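Local coordinates for FBP protein (Leishmania major, PDB 5OEZ) that probably catalyses the magnesium-dependent hydrolysis of fructose 1,6-bisphosphate to fructose 6-phosphate and phosphate, a step of gluconeogenesis, working as a homotetramer, at residues 114-119 with 280-285; 134-139 with 169-174; 100-105 with 312-317; 163-168 with 288-293. One frame throughout, in Å; residues are numbered along the deposited sequence.

Contact 1 of 4, residues 114-119 with 280-285; sequences LIFFDP and RLLYEA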
loop_
_atom_site.group_PDB
_atom_site.type_symbol
_atom_site.label_atom_id
_atom_site.label_comp_id
_atom_site.label_asym_id
_atom_site.label_seq_id
_atom_site.Cartn_x
_atom_site.Cartn_y
_atom_site.Cartn_z
ATOM N N LEU C 114 26.844 -18.657 -9.720
ATOM C CA LEU C 114 26.166 -18.902 -10.996
ATOM C C LEU C 114 24.694 -19.004 -10.645
ATOM O O LEU C 114 24.337 -19.809 -9.795
ATOM C CB LEU C 114 26.625 -20.219 -11.636
ATOM C CG LEU C 114 28.095 -20.351 -12.077
ATOM C CD1 LEU C 114 28.992 -20.743 -10.925
ATOM C CD2 LEU C 114 28.221 -21.384 -13.191
ATOM N N ILE C 115 23.841 -18.212 -11.291
ATOM C CA ILE C 115 22.418 -18.226 -10.962
ATOM C C ILE C 115 21.584 -18.444 -12.218
ATOM O O ILE C 115 21.799 -17.811 -13.244
ATOM C CB ILE C 115 21.975 -16.977 -10.172
ATOM C CG1 ILE C 115 20.480 -17.038 -9.878
ATOM C CG2 ILE C 115 22.304 -15.689 -10.903
ATOM C CD1 ILE C 115 20.060 -16.160 -8.710
ATOM N N PHE C 116 20.656 -19.388 -12.120
ATOM C CA PHE C 116 19.792 -19.759 -13.211
ATOM C C PHE C 116 18.396 -19.552 -12.704
ATOM O O PHE C 116 18.045 -20.097 -11.661
ATOM C CB PHE C 116 20.050 -21.213 -13.608
ATOM C CG PHE C 116 21.423 -21.410 -14.137
ATOM C CD1 PHE C 116 21.699 -21.141 -15.464
ATOM C CD2 PHE C 116 22.457 -21.783 -13.296
ATOM C CE1 PHE C 116 22.983 -21.284 -15.969
ATOM C CE2 PHE C 116 23.744 -21.921 -13.785
ATOM C CZ PHE C 116 24.010 -21.666 -15.124
ATOM N N PHE C 117 17.610 -18.762 -13.427
ATOM C CA PHE C 117 16.303 -18.394 -12.939
ATOM C C PHE C 117 15.239 -18.404 -14.018
ATOM O O PHE C 117 15.523 -18.190 -15.181
ATOM C CB PHE C 117 16.374 -17.021 -12.241
ATOM C CG PHE C 117 16.740 -15.887 -13.156
ATOM C CD1 PHE C 117 18.069 -15.586 -13.435
ATOM C CD2 PHE C 117 15.750 -15.123 -13.751
ATOM C CE1 PHE C 117 18.394 -14.544 -14.297
ATOM C CE2 PHE C 117 16.074 -14.095 -14.625
ATOM C CZ PHE C 117 17.396 -13.809 -14.909
ATOM N N ASP C 118 14.017 -18.726 -13.603
ATOM C CA ASP C 118 12.828 -18.526 -14.402
ATOM C C ASP C 118 12.145 -17.270 -13.820
ATOM O O ASP C 118 11.547 -17.334 -12.750
ATOM C CB ASP C 118 11.933 -19.765 -14.315
ATOM C CG ASP C 118 10.676 -19.658 -15.177
ATOM O OD1 ASP C 118 10.510 -18.677 -15.937
ATOM O OD2 ASP C 118 9.846 -20.596 -15.117
ATOM N N PRO C 119 12.235 -16.120 -14.520
ATOM C CA PRO C 119 11.730 -14.878 -13.911
ATOM C C PRO C 119 10.218 -14.850 -13.686
ATOM O O PRO C 119 9.764 -14.229 -12.728
ATOM C CB PRO C 119 12.148 -13.792 -14.907
ATOM C CG PRO C 119 12.267 -14.497 -16.211
ATOM C CD PRO C 119 12.715 -15.896 -15.897
ATOM N N ARG C 280 12.391 -27.650 -17.768
ATOM C CA ARG C 280 13.820 -27.438 -17.900
ATOM C C ARG C 280 14.525 -27.761 -16.579
ATOM O O ARG C 280 14.072 -27.335 -15.525
ATOM C CB ARG C 280 14.101 -25.999 -18.317
ATOM C CG ARG C 280 14.065 -25.839 -19.816
ATOM C CD ARG C 280 14.201 -24.395 -20.306
ATOM N NE ARG C 280 13.198 -24.026 -21.373
ATOM C CZ ARG C 280 11.888 -23.802 -21.176
ATOM N NH1 ARG C 280 11.369 -23.909 -19.967
ATOM N NH2 ARG C 280 11.072 -23.478 -22.192
ATOM N N LEU C 281 15.594 -28.543 -16.667
ATOM C CA LEU C 281 16.362 -28.997 -15.506
ATOM C C LEU C 281 16.990 -27.872 -14.679
ATOM O O LEU C 281 16.742 -27.775 -13.486
ATOM C CB LEU C 281 17.470 -29.946 -15.965
ATOM C CG LEU C 281 18.358 -30.561 -14.890
ATOM C CD1 LEU C 281 17.541 -31.438 -13.971
ATOM C CD2 LEU C 281 19.457 -31.361 -15.537
ATOM N N LEU C 282 17.779 -27.019 -15.320
ATOM C CA LEU C 282 18.512 -25.973 -14.611
ATOM C C LEU C 282 17.642 -24.879 -14.010
ATOM O O LEU C 282 17.877 -24.440 -12.879
ATOM C CB LEU C 282 19.507 -25.286 -15.536
ATOM C CG LEU C 282 20.886 -25.918 -15.672
ATOM C CD1 LEU C 282 21.773 -25.032 -16.533
ATOM C CD2 LEU C 282 21.567 -26.158 -14.330
ATOM N N TYR C 283 16.660 -24.435 -14.783
ATOM C CA TYR C 283 15.888 -23.261 -14.436
ATOM C C TYR C 283 14.707 -23.539 -13.493
ATOM O O TYR C 283 14.309 -22.645 -12.752
ATOM C CB TYR C 283 15.383 -22.586 -15.706
ATOM C CG TYR C 283 16.469 -22.254 -16.697
ATOM C CD1 TYR C 283 17.255 -21.109 -16.555
ATOM C CD2 TYR C 283 16.695 -23.060 -17.789
ATOM C CE1 TYR C 283 18.246 -20.803 -17.483
ATOM C CE2 TYR C 283 17.679 -22.760 -18.713
ATOM C CZ TYR C 283 18.449 -21.629 -18.553
ATOM O OH TYR C 283 19.416 -21.349 -19.477
ATOM N N GLU C 284 14.151 -24.758 -13.538
ATOM C CA GLU C 284 12.901 -25.117 -12.847
ATOM C C GLU C 284 13.015 -26.408 -12.041
ATOM O O GLU C 284 12.804 -26.392 -10.833
ATOM C CB GLU C 284 11.742 -25.273 -13.849
ATOM C CG GLU C 284 11.460 -24.029 -14.686
ATOM C CD GLU C 284 10.566 -24.283 -15.899
ATOM O OE1 GLU C 284 10.541 -25.411 -16.446
ATOM O OE2 GLU C 284 9.886 -23.327 -16.330
ATOM N N ALA C 285 13.299 -27.530 -12.702
ATOM C CA ALA C 285 13.212 -28.832 -12.032
ATOM C C ALA C 285 14.252 -29.037 -10.908
ATOM O O ALA C 285 13.897 -29.470 -9.820
ATOM C CB ALA C 285 13.289 -29.961 -13.052
#

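Contact 2 of 4, residues 134-139 with 169-174; sequences SIWGVW and GYAVYG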
loop_
_atom_site.group_PDB
_atom_site.type_symbol
_atom_site.label_atom_id
_atom_site.label_comp_id
_atom_site.label_asym_id
_atom_site.label_seq_id
_atom_site.Cartn_x
_atom_site.Cartn_y
_atom_site.Cartn_z
ATOM N N SER C 134 8.193 -17.212 -9.605
ATOM C CA SER C 134 9.584 -17.074 -10.060
ATOM C C SER C 134 10.362 -18.158 -9.369
ATOM O O SER C 134 10.063 -18.475 -8.232
ATOM C CB SER C 134 10.203 -15.718 -9.660
ATOM O OG SER C 134 9.463 -14.601 -10.134
ATOM N N ILE C 135 11.396 -18.681 -10.028
ATOM C CA ILE C 135 12.220 -19.769 -9.491
ATOM C C ILE C 135 13.695 -19.486 -9.753
ATOM O O ILE C 135 14.038 -18.963 -10.814
ATOM C CB ILE C 135 11.890 -21.120 -10.165
ATOM C CG1 ILE C 135 10.379 -21.350 -10.214
ATOM C CG2 ILE C 135 12.572 -22.275 -9.427
ATOM C CD1 ILE C 135 9.957 -22.485 -11.130
ATOM N N TRP C 136 14.566 -19.840 -8.808
ATOM C CA TRP C 136 15.999 -19.690 -9.024
ATOM C C TRP C 136 16.797 -20.769 -8.303
ATOM O O TRP C 136 16.363 -21.285 -7.289
ATOM C CB TRP C 136 16.492 -18.285 -8.597
ATOM C CG TRP C 136 16.273 -18.048 -7.177
ATOM C CD1 TRP C 136 17.123 -18.350 -6.160
ATOM C CD2 TRP C 136 15.098 -17.490 -6.578
ATOM N NE1 TRP C 136 16.554 -17.985 -4.965
ATOM C CE2 TRP C 136 15.308 -17.473 -5.193
ATOM C CE3 TRP C 136 13.896 -16.996 -7.084
ATOM C CZ2 TRP C 136 14.362 -17.003 -4.309
ATOM C CZ3 TRP C 136 12.956 -16.518 -6.198
ATOM C CH2 TRP C 136 13.193 -16.524 -4.832
ATOM N N GLY C 137 17.957 -21.091 -8.863
ATOM C CA GLY C 137 18.903 -22.021 -8.267
ATOM C C GLY C 137 20.273 -21.401 -8.382
ATOM O O GLY C 137 20.600 -20.788 -9.401
ATOM N N VAL C 138 21.082 -21.596 -7.349
ATOM C CA VAL C 138 22.394 -20.967 -7.236
ATOM C C VAL C 138 23.495 -22.027 -7.040
ATOM O O VAL C 138 23.371 -22.922 -6.205
ATOM C CB VAL C 138 22.423 -19.998 -6.031
ATOM C CG1 VAL C 138 23.754 -19.229 -5.955
ATOM C CG2 VAL C 138 21.258 -19.018 -6.066
ATOM N N TRP C 139 24.553 -21.919 -7.834
ATOM C CA TRP C 139 25.729 -22.782 -7.744
ATOM C C TRP C 139 26.918 -21.865 -7.459
ATOM O O TRP C 139 26.819 -20.639 -7.636
ATOM C CB TRP C 139 25.974 -23.510 -9.062
ATOM C CG TRP C 139 25.150 -24.721 -9.299
ATOM C CD1 TRP C 139 25.542 -26.017 -9.144
ATOM C CD2 TRP C 139 23.818 -24.767 -9.804
ATOM N NE1 TRP C 139 24.533 -26.870 -9.503
ATOM C CE2 TRP C 139 23.461 -26.129 -9.922
ATOM C CE3 TRP C 139 22.887 -23.793 -10.173
ATOM C CZ2 TRP C 139 22.214 -26.544 -10.383
ATOM C CZ3 TRP C 139 21.634 -24.209 -10.643
ATOM C CH2 TRP C 139 21.308 -25.570 -10.727
ATOM N N GLY C 169 15.312 -21.255 -4.415
ATOM C CA GLY C 169 14.079 -20.725 -3.875
ATOM C C GLY C 169 13.044 -20.439 -4.932
ATOM O O GLY C 169 13.333 -20.509 -6.129
ATOM N N TYR C 170 11.842 -20.070 -4.486
ATOM C CA TYR C 170 10.832 -19.535 -5.383
ATOM C C TYR C 170 10.005 -18.442 -4.713
ATOM O O TYR C 170 10.026 -18.291 -3.504
ATOM C CB TYR C 170 9.939 -20.645 -5.927
ATOM C CG TYR C 170 9.094 -21.342 -4.899
ATOM C CD1 TYR C 170 7.914 -20.764 -4.410
ATOM C CD2 TYR C 170 9.460 -22.579 -4.414
ATOM C CE1 TYR C 170 7.144 -21.418 -3.456
ATOM C CE2 TYR C 170 8.709 -23.230 -3.453
ATOM C CZ TYR C 170 7.554 -22.645 -2.978
ATOM O OH TYR C 170 6.799 -23.277 -2.026
ATOM N N ALA C 171 9.323 -17.660 -5.540
ATOM C CA ALA C 171 8.325 -16.710 -5.095
ATOM C C ALA C 171 6.963 -17.078 -5.705
ATOM O O ALA C 171 6.890 -17.458 -6.868
ATOM C CB ALA C 171 8.729 -15.302 -5.493
ATOM N N VAL C 172 5.900 -16.970 -4.907
ATOM C CA VAL C 172 4.531 -17.169 -5.375
ATOM C C VAL C 172 3.809 -15.843 -5.264
ATOM O O VAL C 172 3.745 -15.274 -4.183
ATOM C CB VAL C 172 3.741 -18.140 -4.497
ATOM C CG1 VAL C 172 2.537 -18.680 -5.260
ATOM C CG2 VAL C 172 4.610 -19.261 -4.023
ATOM N N TYR C 173 3.263 -15.371 -6.374
ATOM C CA TYR C 173 2.495 -14.141 -6.421
ATOM C C TYR C 173 1.016 -14.513 -6.456
ATOM O O TYR C 173 0.468 -14.836 -7.502
ATOM C CB TYR C 173 2.880 -13.324 -7.659
ATOM C CG TYR C 173 4.371 -13.115 -7.842
ATOM C CD1 TYR C 173 5.048 -12.089 -7.168
ATOM C CD2 TYR C 173 5.115 -13.943 -8.696
ATOM C CE1 TYR C 173 6.418 -11.913 -7.329
ATOM C CE2 TYR C 173 6.486 -13.769 -8.859
ATOM C CZ TYR C 173 7.137 -12.751 -8.178
ATOM O OH TYR C 173 8.491 -12.553 -8.358
ATOM N N GLY C 174 0.399 -14.524 -5.282
ATOM C CA GLY C 174 -1.041 -14.722 -5.126
ATOM C C GLY C 174 -1.599 -13.604 -4.267
ATOM O O GLY C 174 -1.106 -12.470 -4.327
#

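Contact 3 of 4, residues 100-105 with 312-317; sequences EQMIIA and TRLHQR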
loop_
_atom_site.group_PDB
_atom_site.type_symbol
_atom_site.label_atom_id
_atom_site.label_comp_id
_atom_site.label_asym_id
_atom_site.label_seq_id
_atom_site.Cartn_x
_atom_site.Cartn_y
_atom_site.Cartn_z
ATOM N N GLU C 100 18.741 -17.587 -24.899
ATOM C CA GLU C 100 19.489 -18.722 -25.435
ATOM C C GLU C 100 20.887 -18.894 -24.815
ATOM O O GLU C 100 21.356 -20.021 -24.682
ATOM C CB GLU C 100 19.513 -18.737 -26.959
ATOM C CG GLU C 100 19.635 -20.154 -27.566
ATOM C CD GLU C 100 18.517 -21.159 -27.207
ATOM O OE1 GLU C 100 17.565 -20.842 -26.462
ATOM O OE2 GLU C 100 18.589 -22.315 -27.683
ATOM N N GLN C 101 21.533 -17.796 -24.425
ATOM C CA GLN C 101 22.880 -17.854 -23.858
ATOM C C GLN C 101 22.914 -17.322 -22.442
ATOM O O GLN C 101 22.055 -16.556 -22.038
ATOM C CB GLN C 101 23.856 -17.055 -24.715
ATOM C CG GLN C 101 24.274 -17.772 -25.986
ATOM C CD GLN C 101 25.257 -16.965 -26.807
ATOM O OE1 GLN C 101 25.761 -15.930 -26.356
ATOM N NE2 GLN C 101 25.546 -17.435 -28.016
ATOM N N MET C 102 23.950 -17.720 -21.717
ATOM C CA MET C 102 24.275 -17.134 -20.429
ATOM C C MET C 102 24.923 -15.760 -20.598
ATOM O O MET C 102 25.508 -15.442 -21.645
ATOM C CB MET C 102 25.202 -18.062 -19.654
ATOM C CG MET C 102 24.512 -19.314 -19.143
ATOM S SD MET C 102 25.639 -20.535 -18.422
ATOM C CE MET C 102 26.372 -21.172 -19.923
ATOM N N ILE C 103 24.807 -14.946 -19.554
ATOM C CA ILE C 103 25.430 -13.618 -19.497
ATOM C C ILE C 103 26.540 -13.650 -18.466
ATOM O O ILE C 103 26.339 -14.135 -17.366
ATOM C CB ILE C 103 24.400 -12.543 -19.114
ATOM C CG1 ILE C 103 23.376 -12.376 -20.244
ATOM C CG2 ILE C 103 25.072 -11.203 -18.838
ATOM C CD1 ILE C 103 22.072 -11.779 -19.776
ATOM N N ILE C 104 27.703 -13.137 -18.834
ATOM C CA ILE C 104 28.856 -13.065 -17.948
ATOM C C ILE C 104 28.877 -11.646 -17.391
ATOM O O ILE C 104 28.791 -10.679 -18.153
ATOM C CB ILE C 104 30.175 -13.391 -18.698
ATOM C CG1 ILE C 104 30.298 -14.900 -18.980
ATOM C CG2 ILE C 104 31.388 -13.024 -17.860
ATOM C CD1 ILE C 104 29.159 -15.551 -19.727
ATOM N N ALA C 105 28.967 -11.522 -16.070
ATOM C CA ALA C 105 29.114 -10.213 -15.437
ATOM C C ALA C 105 30.438 -9.583 -15.848
ATOM O O ALA C 105 31.415 -10.296 -16.079
ATOM C CB ALA C 105 29.043 -10.347 -13.928
ATOM N N THR C 312 24.171 -31.847 -19.416
ATOM C CA THR C 312 24.825 -31.917 -20.723
ATOM C C THR C 312 24.527 -30.647 -21.535
ATOM O O THR C 312 25.297 -30.290 -22.415
ATOM C CB THR C 312 24.334 -33.168 -21.509
ATOM O OG1 THR C 312 22.977 -32.981 -21.925
ATOM C CG2 THR C 312 24.387 -34.440 -20.645
ATOM N N ARG C 313 23.406 -29.980 -21.234
ATOM C CA ARG C 313 22.832 -28.930 -22.076
ATOM C C ARG C 313 22.166 -27.846 -21.233
ATOM O O ARG C 313 21.485 -28.152 -20.291
ATOM C CB ARG C 313 21.822 -29.554 -23.025
ATOM C CG ARG C 313 22.401 -29.939 -24.357
ATOM C CD ARG C 313 21.306 -30.661 -25.086
ATOM N NE ARG C 313 20.914 -31.837 -24.335
ATOM C CZ ARG C 313 19.679 -32.307 -24.193
ATOM N NH1 ARG C 313 18.612 -31.732 -24.764
ATOM N NH2 ARG C 313 19.512 -33.385 -23.452
ATOM N N LEU C 314 22.381 -26.583 -21.568
ATOM C CA LEU C 314 21.791 -25.483 -20.828
ATOM C C LEU C 314 20.255 -25.560 -20.765
ATOM O O LEU C 314 19.662 -25.286 -19.711
ATOM C CB LEU C 314 22.291 -24.184 -21.440
ATOM C CG LEU C 314 21.794 -22.826 -21.007
ATOM C CD1 LEU C 314 22.208 -22.585 -19.563
ATOM C CD2 LEU C 314 22.289 -21.718 -21.942
ATOM N N HIS C 315 19.633 -26.020 -21.851
ATOM C CA HIS C 315 18.174 -26.064 -21.995
ATOM C C HIS C 315 17.605 -27.475 -21.976
ATOM O O HIS C 315 16.519 -27.716 -22.483
ATOM C CB HIS C 315 17.807 -25.342 -23.276
ATOM C CG HIS C 315 17.971 -23.867 -23.165
ATOM N ND1 HIS C 315 17.363 -23.107 -22.185
ATOM C CD2 HIS C 315 18.704 -23.012 -23.905
ATOM C CE1 HIS C 315 17.712 -21.842 -22.340
ATOM N NE2 HIS C 315 18.523 -21.758 -23.379
ATOM N N GLN C 316 18.301 -28.394 -21.320
ATOM C CA GLN C 316 17.854 -29.782 -21.262
ATOM C C GLN C 316 16.620 -29.909 -20.356
ATOM O O GLN C 316 16.370 -29.073 -19.484
ATOM C CB GLN C 316 19.017 -30.713 -20.878
ATOM C CG GLN C 316 19.018 -31.337 -19.500
ATOM C CD GLN C 316 20.327 -32.075 -19.218
ATOM O OE1 GLN C 316 21.416 -31.566 -19.502
ATOM N NE2 GLN C 316 20.231 -33.276 -18.673
ATOM N N ARG C 317 15.836 -30.949 -20.607
ATOM C CA ARG C 317 14.554 -31.131 -19.961
ATOM C C ARG C 317 14.398 -32.488 -19.328
ATOM O O ARG C 317 15.191 -33.396 -19.570
ATOM C CB ARG C 317 13.451 -30.990 -20.970
ATOM C CG ARG C 317 13.447 -29.660 -21.675
ATOM C CD ARG C 317 12.164 -29.522 -22.443
ATOM N NE ARG C 317 12.142 -28.234 -23.140
ATOM C CZ ARG C 317 11.186 -27.306 -23.123
ATOM N NH1 ARG C 317 10.085 -27.474 -22.417
ATOM N NH2 ARG C 317 11.323 -26.191 -23.856
#

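Contact 4 of 4, residues 163-168 with 288-293; sequences TDMVSA and MAMIVE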
loop_
_atom_site.group_PDB
_atom_site.type_symbol
_atom_site.label_atom_id
_atom_site.label_comp_id
_atom_site.label_asym_id
_atom_site.label_seq_id
_atom_site.Cartn_x
_atom_site.Cartn_y
_atom_site.Cartn_z
ATOM N N THR C 163 23.224 -31.763 -7.111
ATOM C CA THR C 163 23.764 -32.060 -5.785
ATOM C C THR C 163 24.836 -31.065 -5.322
ATOM O O THR C 163 25.122 -31.013 -4.133
ATOM C CB THR C 163 24.330 -33.506 -5.706
ATOM O OG1 THR C 163 25.210 -33.737 -6.809
ATOM C CG2 THR C 163 23.200 -34.533 -5.754
ATOM N N ASP C 164 25.418 -30.296 -6.252
ATOM C CA ASP C 164 26.386 -29.211 -5.959
ATOM C C ASP C 164 25.731 -27.835 -5.719
ATOM O O ASP C 164 26.420 -26.852 -5.433
ATOM C CB ASP C 164 27.352 -29.053 -7.144
ATOM C CG ASP C 164 28.135 -30.323 -7.444
ATOM O OD1 ASP C 164 28.827 -30.800 -6.521
ATOM O OD2 ASP C 164 28.068 -30.826 -8.598
ATOM N N MET C 165 24.413 -27.762 -5.879
ATOM C CA MET C 165 23.674 -26.512 -5.770
ATOM C C MET C 165 23.737 -26.028 -4.314
ATOM O O MET C 165 23.411 -26.770 -3.401
ATOM C CB MET C 165 22.219 -26.732 -6.235
ATOM C CG MET C 165 21.453 -25.501 -6.690
ATOM S SD MET C 165 19.689 -25.793 -7.044
ATOM C CE MET C 165 19.738 -27.429 -7.759
ATOM N N VAL C 166 24.161 -24.788 -4.110
ATOM C CA VAL C 166 24.255 -24.233 -2.748
ATOM C C VAL C 166 22.963 -23.570 -2.241
ATOM O O VAL C 166 22.762 -23.500 -1.038
ATOM C CB VAL C 166 25.417 -23.254 -2.559
ATOM C CG1 VAL C 166 26.722 -23.891 -3.003
ATOM C CG2 VAL C 166 25.146 -21.959 -3.290
ATOM N N SER C 167 22.083 -23.121 -3.141
ATOM C CA SER C 167 20.819 -22.524 -2.711
ATOM C C SER C 167 19.763 -22.555 -3.796
ATOM O O SER C 167 20.063 -22.656 -4.978
ATOM C CB SER C 167 21.059 -21.081 -2.256
ATOM O OG SER C 167 19.860 -20.481 -1.822
ATOM N N ALA C 168 18.516 -22.538 -3.370
ATOM C CA ALA C 168 17.385 -22.503 -4.280
ATOM C C ALA C 168 16.199 -21.827 -3.618
ATOM O O ALA C 168 16.058 -21.879 -2.409
ATOM C CB ALA C 168 16.995 -23.919 -4.699
ATOM N N MET C 288 13.496 -26.644 -7.759
ATOM C CA MET C 288 12.350 -27.228 -7.071
ATOM C C MET C 288 12.671 -28.556 -6.395
ATOM O O MET C 288 12.173 -28.833 -5.304
ATOM C CB MET C 288 11.160 -27.401 -8.023
ATOM C CG MET C 288 10.441 -26.121 -8.456
ATOM S SD MET C 288 9.921 -24.915 -7.184
ATOM C CE MET C 288 9.807 -25.825 -5.645
ATOM N N ALA C 289 13.473 -29.395 -7.050
ATOM C CA ALA C 289 13.876 -30.660 -6.442
ATOM C C ALA C 289 14.633 -30.443 -5.122
ATOM O O ALA C 289 14.421 -31.182 -4.165
ATOM C CB ALA C 289 14.716 -31.471 -7.419
ATOM N N MET C 290 15.538 -29.463 -5.090
ATOM C CA MET C 290 16.315 -29.174 -3.867
ATOM C C MET C 290 15.398 -28.722 -2.742
ATOM O O MET C 290 15.558 -29.133 -1.610
ATOM C CB MET C 290 17.389 -28.105 -4.108
ATOM C CG MET C 290 18.414 -28.023 -2.980
ATOM S SD MET C 290 19.574 -26.655 -3.177
ATOM C CE MET C 290 20.430 -26.703 -1.599
ATOM N N ILE C 291 14.415 -27.895 -3.062
ATOM C CA ILE C 291 13.455 -27.449 -2.056
ATOM C C ILE C 291 12.629 -28.612 -1.505
ATOM O O ILE C 291 12.538 -28.778 -0.296
ATOM C CB ILE C 291 12.542 -26.357 -2.625
ATOM C CG1 ILE C 291 13.364 -25.080 -2.859
ATOM C CG2 ILE C 291 11.403 -26.052 -1.667
ATOM C CD1 ILE C 291 12.803 -24.209 -3.961
ATOM N N VAL C 292 12.076 -29.427 -2.400
ATOM C CA VAL C 292 11.260 -30.588 -2.013
ATOM C C VAL C 292 12.064 -31.580 -1.174
ATOM O O VAL C 292 11.564 -32.082 -0.171
ATOM C CB VAL C 292 10.636 -31.286 -3.262
ATOM C CG1 VAL C 292 10.053 -32.657 -2.945
ATOM C CG2 VAL C 292 9.566 -30.394 -3.871
ATOM N N GLU C 293 13.297 -31.882 -1.570
ATOM C CA GLU C 293 14.129 -32.813 -0.759
ATOM C C GLU C 293 14.439 -32.246 0.621
ATOM O O GLU C 293 14.345 -32.953 1.613
ATOM C CB GLU C 293 15.442 -33.187 -1.463
ATOM C CG GLU C 293 15.297 -34.171 -2.622
ATOM C CD GLU C 293 16.627 -34.807 -3.056
ATOM O OE1 GLU C 293 17.653 -34.620 -2.358
ATOM O OE2 GLU C 293 16.645 -35.515 -4.101
#

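Contact 1 of 4, residues 114-119 with 280-285
Two carboxylates of the active-site metal cluster, D118 from strand 113-121 and E284 from helix 281-294, meet here with D118 OD2 3.0 Å from E284 OE2. Both oxygens are acceptors and the two planes stand 48° apart. D118 CG is anti to the backbone N (chi1 -178°), and E284 runs extended beyond CG to bring OE2 to D118. Manganese ions have been seen bound by both residues in this enzyme, but this chain is metal-free; E97, another ligand, crowds the same spot, and R280 NH1 makes a salt bridge to E97 OE2 beside the acids. R280 N donates to E284 OE1 at 3.2 Å, on the anti side and 30° out of the carboxylate plane.

In the class 1 FBPase fold, this is where a helix of the C-terminal region lies on a strand of the N-terminal sheet; the axes of 114-118 and 281-285 approach to 6.9 Å. Next to the acids, along the strand at F116, the packing is apolar. L282 CD1 makes a CH-pi contact over one face of the F116 ring, 4.1 Å from its centroid, while Y283 CE1 comes to the edge of that ring, 4.0 Å from F116 CD1. Y283 CD1 also rests 3.7 Å from F117 O.

Contact 2 of 4, residues 134-139 with 169-174
S134, I135 and W136 pair with A171, Y170 and G169 in an antiparallel ladder, the middle of the large N-terminal sheet of the FBPase fold. Four backbone hydrogen bonds hold it. S134 and A171 form one hydrogen-bonded pair, with S134 N to A171 O at 3.0 Å and A171 N to S134 O at 2.9 Å; W136 and G169 form the other, W136 N reaching G169 O at 3.0 Å and G169 N returning a bond to W136 O. Between them I135 and Y170 make the non-hydrogen-bonded pair, their CA atoms 4.3 Å apart.

The polar side-chain contact lies on the face that carries W136. Y173 OH donates to S134 OG at 2.9 Å, the serine oxygen lying at the edge of the tyrosine ring and close to its plane. S134 OG is also hydrogen-bonded to P119 O, so this buried hydroxyl is gripped from two directions.

The aromatic contact is W136 lying flat over the opposing strand. Its CG sits between the backbone N and the carbonyl carbon (chi1 62°), which folds the indole back across G169. G169 O is 3.5 Å above the ring plane, and G169 CA makes a CH-pi contact 4.1 Å from the centroid of the five-membered ring. W136 CH2 runs on to within 3.7 Å of Y170 C.

Helix 27-47 covers this face, touching W136 and Y173, while I135 and Y170 face helices 252-262 and 281-294 on the other; strand 113-121 continues the sheet beyond strand 132-140.

Contact 3 of 4, residues 100-105 with 312-317
L314 and H315, in the loop ahead of strand 317-323, pack against the chain at E100 and M102, just before the edge strand 103-104. The apolar part belongs to the leucine. Its two methyls divide the work: CD1 meets M102 CG at 4.0 Å, the two side chains running alongside in opposite senses, while CD2 lies 3.4 Å from the backbone oxygen E100 O.

The polar part is a near approach and not a bond. E100 OE1 is 3.4 Å from H315 NE2, but the angle is too poor for a hydrogen bond, and the carboxylate and imidazole planes are only 21° apart. A bend at chi2 (59°) turns the E100 carboxylate back to the histidine although its CB points away. H315 NE2 has a weak hydrogen bond to E99 O instead.

Within the loop, a type I turn runs from R313 to Q316, and Q316 OE1 knits its start by accepting from T312 N at 2.8 Å, from R313 N at 3.1 Å and from T312 OG1.

This is a surface contact between the N-terminal and C-terminal regions. L314 touches helix 281-294 at L282 and Y283, H315 meets the Y283 ring, and M102 leans on helix 150-158 and strand 91-96.

Contact 4 of 4, residues 163-168 with 288-293
M290 reaches out from helix 281-294 to M165, just ahead of strand 167-173, and A168 within it; between them V166 and S167 both face V138 in a classic beta bulge. The helix lies against the large sheet here, joining the C-terminal region of the FBPase fold to the N-terminal one, and the contact is apolar side-chain packing. V166 and S167 lie close to Y113 and F28, which have been seen to bind AMP in this enzyme, though this chain holds none.

M290 carries most of it. CG is anti to the backbone N (chi1 -166°), and the chain stays extended through to the methyl, so SD and CE are carried well clear of the helix. M165 comes to meet it at a slant, with a kink at chi3 (-36°), and the two sulfurs lie 4.0 Å apart, M165 SD to M290 SD. The same M290 sulfur is 4.0 Å from M165 CB, so it rests along the near part of the M165 side chain as well.

From the strand, A168 CB points at the helix and fits between two helix side chains, 4.1 Å from M290 SD and 4.2 Å from I291 CG1. Strand 177-182 borders the contact through T182, which both M290 and I291 touch; W139 lies against M165, and S167 OG is hydrogen-bonded to T182 O. The far end of M290 reaches the backbone leading into the bulge: its methyl CE stands 3.5 Å from M165 O and 4.0 Å from V166 O.

In the fold
Following the chain from its N terminus, segment 100-105 comes first and waits for 312-317, so contact 3 closes the longest loop and the other three lie nested inside it. Contact 1 opens next at 114-119 and closes at 280-285. Contact 2, a short loop between strands 132-140 and 167-173, lies wholly within it. Contact 4 starts at 163-168 and ends at 288-293, so it crosses both contact 1 and contact 2. Contacts 1 and 4 hold successive parts of helix 281-294 against the large sheet, whose central strands contact 2 pairs; contact 3 joins the same two regions at the sheet's outer edge.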